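Kinesin-like protein Nod (Drosophila melanogaster, PDB 3DC4) hydrolyses ATP and binds microtubules and their plus ends through its kinesin motor domain, and is required for segregating non-exchange chromosomes in meiosis. Local coordinates at residues Y110-T115 with L125-R130; N146-Q151 with V228-H233. All coordinates share one frame; numbering follows the deposited sequence.

Contact 1: residues Y110-T115 with L125-R130; sequences YSMGMT and LGILPR. With ADP (adenosine-5'-diphosphate), chain C.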
loop_
_atom_site.group_PDB
_atom_site.type_symbol
_atom_site.label_atom_id
_atom_site.label_comp_id
_atom_site.label_asym_id
_atom_site.label_seq_id
_atom_site.Cartn_x
_atom_site.Cartn_y
_atom_site.Cartn_z
ATOM N N TYR A 110 3.103 -9.717 -5.189
ATOM C CA TYR A 110 2.002 -10.576 -5.600
ATOM C C TYR A 110 0.673 -10.005 -5.096
ATOM O O TYR A 110 -0.275 -9.858 -5.869
ATOM C CB TYR A 110 2.208 -11.989 -5.032
ATOM C CG TYR A 110 1.038 -12.923 -5.248
ATOM C CD1 TYR A 110 0.890 -13.621 -6.445
ATOM C CD2 TYR A 110 0.068 -13.098 -4.259
ATOM C CE1 TYR A 110 -0.188 -14.477 -6.650
ATOM C CE2 TYR A 110 -1.019 -13.944 -4.458
ATOM C CZ TYR A 110 -1.138 -14.633 -5.655
ATOM O OH TYR A 110 -2.198 -15.477 -5.860
ATOM N N SER A 111 0.620 -9.666 -3.809
ATOM C CA SER A 111 -0.597 -9.134 -3.181
ATOM C C SER A 111 -1.047 -7.788 -3.745
ATOM O O SER A 111 -2.235 -7.564 -3.973
ATOM C CB SER A 111 -0.390 -8.996 -1.663
ATOM O OG SER A 111 -0.193 -10.260 -1.058
ATOM N N MET A 112 -0.097 -6.892 -3.977
ATOM C CA MET A 112 -0.445 -5.571 -4.470
ATOM C C MET A 112 -0.728 -5.540 -5.964
ATOM O O MET A 112 -1.321 -4.584 -6.463
ATOM C CB MET A 112 0.667 -4.581 -4.124
ATOM C CG MET A 112 0.987 -4.506 -2.630
ATOM S SD MET A 112 -0.506 -4.450 -1.603
ATOM C CE MET A 112 -0.581 -2.693 -1.220
ATOM N N GLY A 113 -0.300 -6.580 -6.673
ATOM C CA GLY A 113 -0.530 -6.653 -8.111
ATOM C C GLY A 113 0.386 -5.756 -8.921
ATOM O O GLY A 113 -0.057 -5.057 -9.828
ATOM N N MET A 114 1.673 -5.799 -8.598
ATOM C CA MET A 114 2.680 -4.986 -9.263
ATOM C C MET A 114 3.136 -5.523 -10.615
ATOM O O MET A 114 3.781 -4.812 -11.383
ATOM C CB MET A 114 3.889 -4.828 -8.345
ATOM C CG MET A 114 3.591 -4.063 -7.070
ATOM S SD MET A 114 3.042 -2.372 -7.406
ATOM C CE MET A 114 4.535 -1.658 -8.079
ATOM N N THR A 115 2.800 -6.775 -10.903
ATOM C CA THR A 115 3.177 -7.397 -12.166
ATOM C C THR A 115 2.128 -7.084 -13.229
ATOM O O THR A 115 0.932 -7.078 -12.947
ATOM C CB THR A 115 3.296 -8.930 -12.014
ATOM O OG1 THR A 115 4.311 -9.235 -11.050
ATOM C CG2 THR A 115 3.667 -9.579 -13.350
ATOM N N LEU A 125 -4.487 -12.251 -10.017
ATOM C CA LEU A 125 -4.461 -10.800 -10.160
ATOM C C LEU A 125 -4.498 -10.167 -8.775
ATOM O O LEU A 125 -5.280 -10.584 -7.916
ATOM C CB LEU A 125 -5.660 -10.331 -10.983
ATOM C CG LEU A 125 -5.593 -10.696 -12.469
ATOM C CD1 LEU A 125 -6.931 -10.394 -13.127
ATOM C CD2 LEU A 125 -4.466 -9.909 -13.136
ATOM N N GLY A 126 -3.663 -9.149 -8.585
ATOM C CA GLY A 126 -3.568 -8.475 -7.305
ATOM C C GLY A 126 -4.466 -7.275 -7.056
ATOM O O GLY A 126 -5.425 -7.012 -7.792
ATOM N N ILE A 127 -4.136 -6.531 -6.005
ATOM C CA ILE A 127 -4.921 -5.371 -5.609
ATOM C C ILE A 127 -5.055 -4.273 -6.649
ATOM O O ILE A 127 -6.158 -3.790 -6.862
ATOM C CB ILE A 127 -4.370 -4.767 -4.304
ATOM C CG1 ILE A 127 -4.677 -5.727 -3.154
ATOM C CG2 ILE A 127 -4.982 -3.397 -4.052
ATOM C CD1 ILE A 127 -4.044 -5.346 -1.822
ATOM N N LEU A 128 -3.960 -3.879 -7.293
ATOM C CA LEU A 128 -4.020 -2.813 -8.291
ATOM C C LEU A 128 -5.050 -3.032 -9.392
ATOM O O LEU A 128 -5.950 -2.215 -9.575
ATOM C CB LEU A 128 -2.645 -2.597 -8.934
ATOM C CG LEU A 128 -1.791 -1.435 -8.422
ATOM C CD1 LEU A 128 -0.419 -1.460 -9.107
ATOM C CD2 LEU A 128 -2.494 -0.105 -8.714
ATOM N N PRO A 129 -4.942 -4.145 -10.136
ATOM C CA PRO A 129 -5.919 -4.373 -11.203
ATOM C C PRO A 129 -7.356 -4.528 -10.715
ATOM O O PRO A 129 -8.285 -4.118 -11.404
ATOM C CB PRO A 129 -5.384 -5.626 -11.900
ATOM C CG PRO A 129 -4.708 -6.367 -10.782
ATOM C CD PRO A 129 -3.992 -5.270 -10.034
ATOM N N ARG A 130 -7.546 -5.107 -9.534
ATOM C CA ARG A 130 -8.896 -5.284 -9.010
ATOM C C ARG A 130 -9.496 -3.950 -8.602
ATOM O O ARG A 130 -10.672 -3.677 -8.862
ATOM C CB ARG A 130 -8.892 -6.240 -7.817
ATOM C CG ARG A 130 -8.410 -7.638 -8.169
ATOM C CD ARG A 130 -8.431 -8.574 -6.977
ATOM N NE ARG A 130 -7.880 -9.867 -7.358
ATOM C CZ ARG A 130 -8.586 -10.844 -7.918
ATOM N NH1 ARG A 130 -9.882 -10.681 -8.143
ATOM N NH2 ARG A 130 -7.986 -11.971 -8.291
HETATM P PB ADP C . 7.895 -10.177 -2.448
HETATM O O1B ADP C . 7.430 -9.847 -1.088
HETATM O O2B ADP C . 7.336 -9.106 -3.446
HETATM O O3B ADP C . 9.574 -10.163 -2.385
HETATM P PA ADP C . 6.519 -11.791 -4.208
HETATM O O1A ADP C . 5.341 -10.953 -4.095
HETATM O O2A ADP C . 7.430 -11.339 -5.422
HETATM O O3A ADP C . 7.370 -11.679 -2.802
HETATM O "O5'" ADP C . 6.067 -13.320 -4.341
HETATM C "C5'" ADP C . 7.223 -14.157 -4.489
HETATM C "C4'" ADP C . 6.804 -15.433 -5.224
HETATM O "O4'" ADP C . 5.810 -16.163 -4.460
HETATM C "C3'" ADP C . 6.144 -15.089 -6.612
HETATM O "O3'" ADP C . 6.153 -16.211 -7.484
HETATM C "C2'" ADP C . 4.632 -15.054 -6.139
HETATM O "O2'" ADP C . 3.750 -15.332 -7.238
HETATM C "C1'" ADP C . 4.551 -16.244 -5.145
HETATM N N9 ADP C . 3.469 -16.039 -4.183
HETATM C C8 ADP C . 3.507 -15.220 -3.078
HETATM N N7 ADP C . 2.325 -15.160 -2.507
HETATM C C5 ADP C . 1.524 -16.092 -3.086
HETATM C C6 ADP C . 0.174 -16.497 -2.929
HETATM N N6 ADP C . -0.574 -16.035 -1.860
HETATM N N1 ADP C . -0.358 -17.367 -3.820
HETATM C C2 ADP C . 0.390 -17.926 -4.776
HETATM N N3 ADP C . 1.650 -17.561 -4.984
HETATM C C4 ADP C . 2.234 -16.631 -4.213
#

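Contact 2: residues N146-Q151 with V228-H233; sequences NKDAIQ and VKSKTH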
loop_
_atom_site.group_PDB
_atom_site.type_symbol
_atom_site.label_atom_id
_atom_site.label_comp_id
_atom_site.label_asym_id
_atom_site.label_seq_id
_atom_site.Cartn_x
_atom_site.Cartn_y
_atom_site.Cartn_z
ATOM N N ASN A 146 -24.097 12.302 -12.416
ATOM C CA ASN A 146 -22.805 12.944 -12.312
ATOM C C ASN A 146 -22.883 14.450 -12.143
ATOM O O ASN A 146 -23.583 15.140 -12.895
ATOM C CB ASN A 146 -22.011 12.638 -13.578
ATOM C CG ASN A 146 -22.760 13.057 -14.832
ATOM O OD1 ASN A 146 -23.932 12.735 -15.021
ATOM N ND2 ASN A 146 -22.091 13.829 -15.677
ATOM N N LYS A 147 -22.105 14.967 -11.200
ATOM C CA LYS A 147 -22.086 16.397 -10.957
ATOM C C LYS A 147 -21.096 16.981 -11.951
ATOM O O LYS A 147 -21.399 17.887 -12.721
ATOM C CB LYS A 147 -21.620 16.690 -9.534
ATOM C CG LYS A 147 -21.928 18.098 -9.072
ATOM C CD LYS A 147 -22.988 18.075 -7.970
ATOM C CE LYS A 147 -24.030 19.174 -8.149
ATOM N NZ LYS A 147 -23.400 20.505 -8.421
ATOM N N ASP A 148 -19.894 16.429 -11.912
ATOM C CA ASP A 148 -18.803 16.797 -12.801
ATOM C C ASP A 148 -18.296 15.505 -13.441
ATOM O O ASP A 148 -18.778 14.427 -13.104
ATOM C CB ASP A 148 -17.673 17.452 -12.011
ATOM C CG ASP A 148 -17.175 16.564 -10.891
ATOM O OD1 ASP A 148 -16.698 15.431 -11.175
ATOM O OD2 ASP A 148 -17.285 17.022 -9.728
ATOM N N ALA A 149 -17.318 15.604 -14.339
ATOM C CA ALA A 149 -16.770 14.418 -14.985
ATOM C C ALA A 149 -15.548 13.973 -14.200
ATOM O O ALA A 149 -14.862 14.796 -13.591
ATOM C CB ALA A 149 -16.377 14.722 -16.435
ATOM N N ILE A 150 -15.275 12.673 -14.218
ATOM C CA ILE A 150 -14.131 12.125 -13.503
ATOM C C ILE A 150 -13.141 11.530 -14.487
ATOM O O ILE A 150 -13.534 10.924 -15.478
ATOM C CB ILE A 150 -14.568 11.008 -12.529
ATOM C CG1 ILE A 150 -15.638 11.528 -11.567
ATOM C CG2 ILE A 150 -13.359 10.489 -11.771
ATOM C CD1 ILE A 150 -15.189 12.689 -10.708
ATOM N N GLN A 151 -11.856 11.724 -14.224
ATOM C CA GLN A 151 -10.823 11.152 -15.075
ATOM C C GLN A 151 -9.864 10.388 -14.183
ATOM O O GLN A 151 -9.578 10.816 -13.066
ATOM C CB GLN A 151 -10.081 12.240 -15.846
ATOM C CG GLN A 151 -10.971 12.974 -16.839
ATOM C CD GLN A 151 -10.178 13.859 -17.767
ATOM O OE1 GLN A 151 -9.583 14.853 -17.343
ATOM N NE2 GLN A 151 -10.151 13.498 -19.041
ATOM N N VAL A 228 -7.824 9.886 -9.058
ATOM C CA VAL A 228 -9.203 10.153 -9.439
ATOM C C VAL A 228 -9.296 11.674 -9.421
ATOM O O VAL A 228 -9.232 12.299 -8.358
ATOM C CB VAL A 228 -10.177 9.540 -8.409
ATOM C CG1 VAL A 228 -11.608 9.943 -8.721
ATOM C CG2 VAL A 228 -10.053 8.017 -8.435
ATOM N N LYS A 229 -9.426 12.265 -10.607
ATOM C CA LYS A 229 -9.473 13.716 -10.747
ATOM C C LYS A 229 -10.745 14.290 -11.355
ATOM O O LYS A 229 -11.276 13.762 -12.330
ATOM C CB LYS A 229 -8.283 14.189 -11.593
ATOM C CG LYS A 229 -6.913 14.018 -10.952
ATOM C CD LYS A 229 -5.845 14.708 -11.798
ATOM C CE LYS A 229 -4.506 14.787 -11.076
ATOM N NZ LYS A 229 -3.490 15.470 -11.922
ATOM N N SER A 230 -11.219 15.380 -10.760
ATOM C CA SER A 230 -12.394 16.097 -11.243
ATOM C C SER A 230 -11.972 17.555 -11.221
ATOM O O SER A 230 -10.900 17.886 -10.711
ATOM C CB SER A 230 -13.597 15.910 -10.316
ATOM O OG SER A 230 -13.533 16.801 -9.215
ATOM N N LYS A 231 -12.822 18.424 -11.751
ATOM C CA LYS A 231 -12.528 19.847 -11.803
ATOM C C LYS A 231 -12.248 20.433 -10.423
ATOM O O LYS A 231 -11.454 21.359 -10.289
ATOM C CB LYS A 231 -13.704 20.594 -12.442
ATOM C CG LYS A 231 -13.431 22.053 -12.733
ATOM C CD LYS A 231 -14.583 22.694 -13.505
ATOM C CE LYS A 231 -15.880 22.635 -12.719
ATOM N NZ LYS A 231 -16.982 23.313 -13.441
ATOM N N THR A 232 -12.880 19.882 -9.394
ATOM C CA THR A 232 -12.701 20.404 -8.045
ATOM C C THR A 232 -12.116 19.422 -7.038
ATOM O O THR A 232 -11.802 19.808 -5.913
ATOM C CB THR A 232 -14.036 20.887 -7.476
ATOM O OG1 THR A 232 -14.843 19.748 -7.164
ATOM C CG2 THR A 232 -14.773 21.749 -8.496
ATOM N N HIS A 233 -11.972 18.161 -7.431
ATOM C CA HIS A 233 -11.449 17.138 -6.525
ATOM C C HIS A 233 -10.336 16.281 -7.101
ATOM O O HIS A 233 -10.262 16.043 -8.308
ATOM C CB HIS A 233 -12.572 16.202 -6.062
ATOM C CG HIS A 233 -13.421 16.764 -4.966
ATOM N ND1 HIS A 233 -12.901 17.167 -3.755
ATOM C CD2 HIS A 233 -14.761 16.953 -4.882
ATOM C CE1 HIS A 233 -13.883 17.578 -2.972
ATOM N NE2 HIS A 233 -15.021 17.458 -3.630
HETATM O O HOH W 1 -17.185 18.886 -7.994
HETATM O O HOH W 2 -10.644 15.415 -14.938
#

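Contact 1: residues Y110-T115 with L125-R130
The helix that leaves the P-loop, 108-112, ends here against the start of helix 127-141, and the amides of I127 and L128 take over its last carbonyls. I127 N gives its hydrogen to S111 O at 3.0 Å, and L128 N reaches M112 O at 2.9 Å from above the carbonyl plane. A Schellman motif ends the first helix with G113 in a left-handed conformation; its CA lies 3.6 Å from the CA of G126, the N-cap residue, and a side chain on either glycine would clash. Flexible M112 lies alongside I127, SD to CD1 3.7 Å, both resting on I239 of the central sheet. Two residues before the helix ends, Y110 N donates to ADP O1A at 2.8 Å. With CG anti to its own amide (chi1 173°), the Y110 ring turns a face to the adenine, ADP C5 lying 3.5 Å above its plane, offset toward the rim, while its hydroxyl hydrogen-bonds H124. Replacing Y110 by an alanine would probably leave the adenine without this ring face and H124 without its hydroxyl partner. Phosphate held by backbone amides where a helix leaves the P-loop is typical of P-loop NTPases, kinesins included.

Contact 2: residues N146-Q151 with V228-H233
Carrying CG between its backbone N and carbonyl carbon (chi1 56°), D148 lays its carboxylate against S230, whose OG takes the equivalent position (chi1 82°). D148 OD1 meets S230 CB at 3.3 Å, while S230 OG is occupied within its own turn, accepting from T232 N and, at 2.7 Å, from H233 N. The short serine side chain suits this place, since its hydroxyl can fold back onto those amides. D148 OD2 instead takes a hydrogen from a water that also binds T232 OG1, so a bridge joins the carboxylate to the threonine. Beside them, branched I150 sends CG2 across V228 to touch CG1 at 3.6 Å and CD1 to S230 CB. Next comes the pairing itself: Q151 N donates to K229 O at 2.8 Å, in the carbonyl plane, and K229 N returns a bond to Q151 O at 2.9 Å, nearly straight at 173°. A second water donates to both Q151 OE1 and K229 O. The long polar chains of Q151 and K229 suit one solvent-facing side of the sheet. Q151 and K229 form an antiparallel hydrogen-bonded pair where strand 151-160 begins beside strand 220-229, next to the ST turn of the beta hairpin 220-229/234-241.

How the contacts relate
From the N terminus the chain passes through strand 96-101 and the P-loop into helix 108-112. Contact 1 then closes a short loop of nine intervening residues, setting the start of helix 127-141 beside the end of the nucleotide-binding helix. Helix 127-141 carries the chain outward to 146-151, where contact 2 opens; its much longer loop returns only at 228-233, at the end of strand 220-229, after strand 151-160 and helix 192-204. The contacts follow in series, neither nesting nor crossing. Their centres lie about 25 Å apart: contact 1 is buried near the ADP, contact 2 at the surface. Strand 220-229 leads to contact 2, strand 234-241 returns, and side chains of contact 1 rest on both.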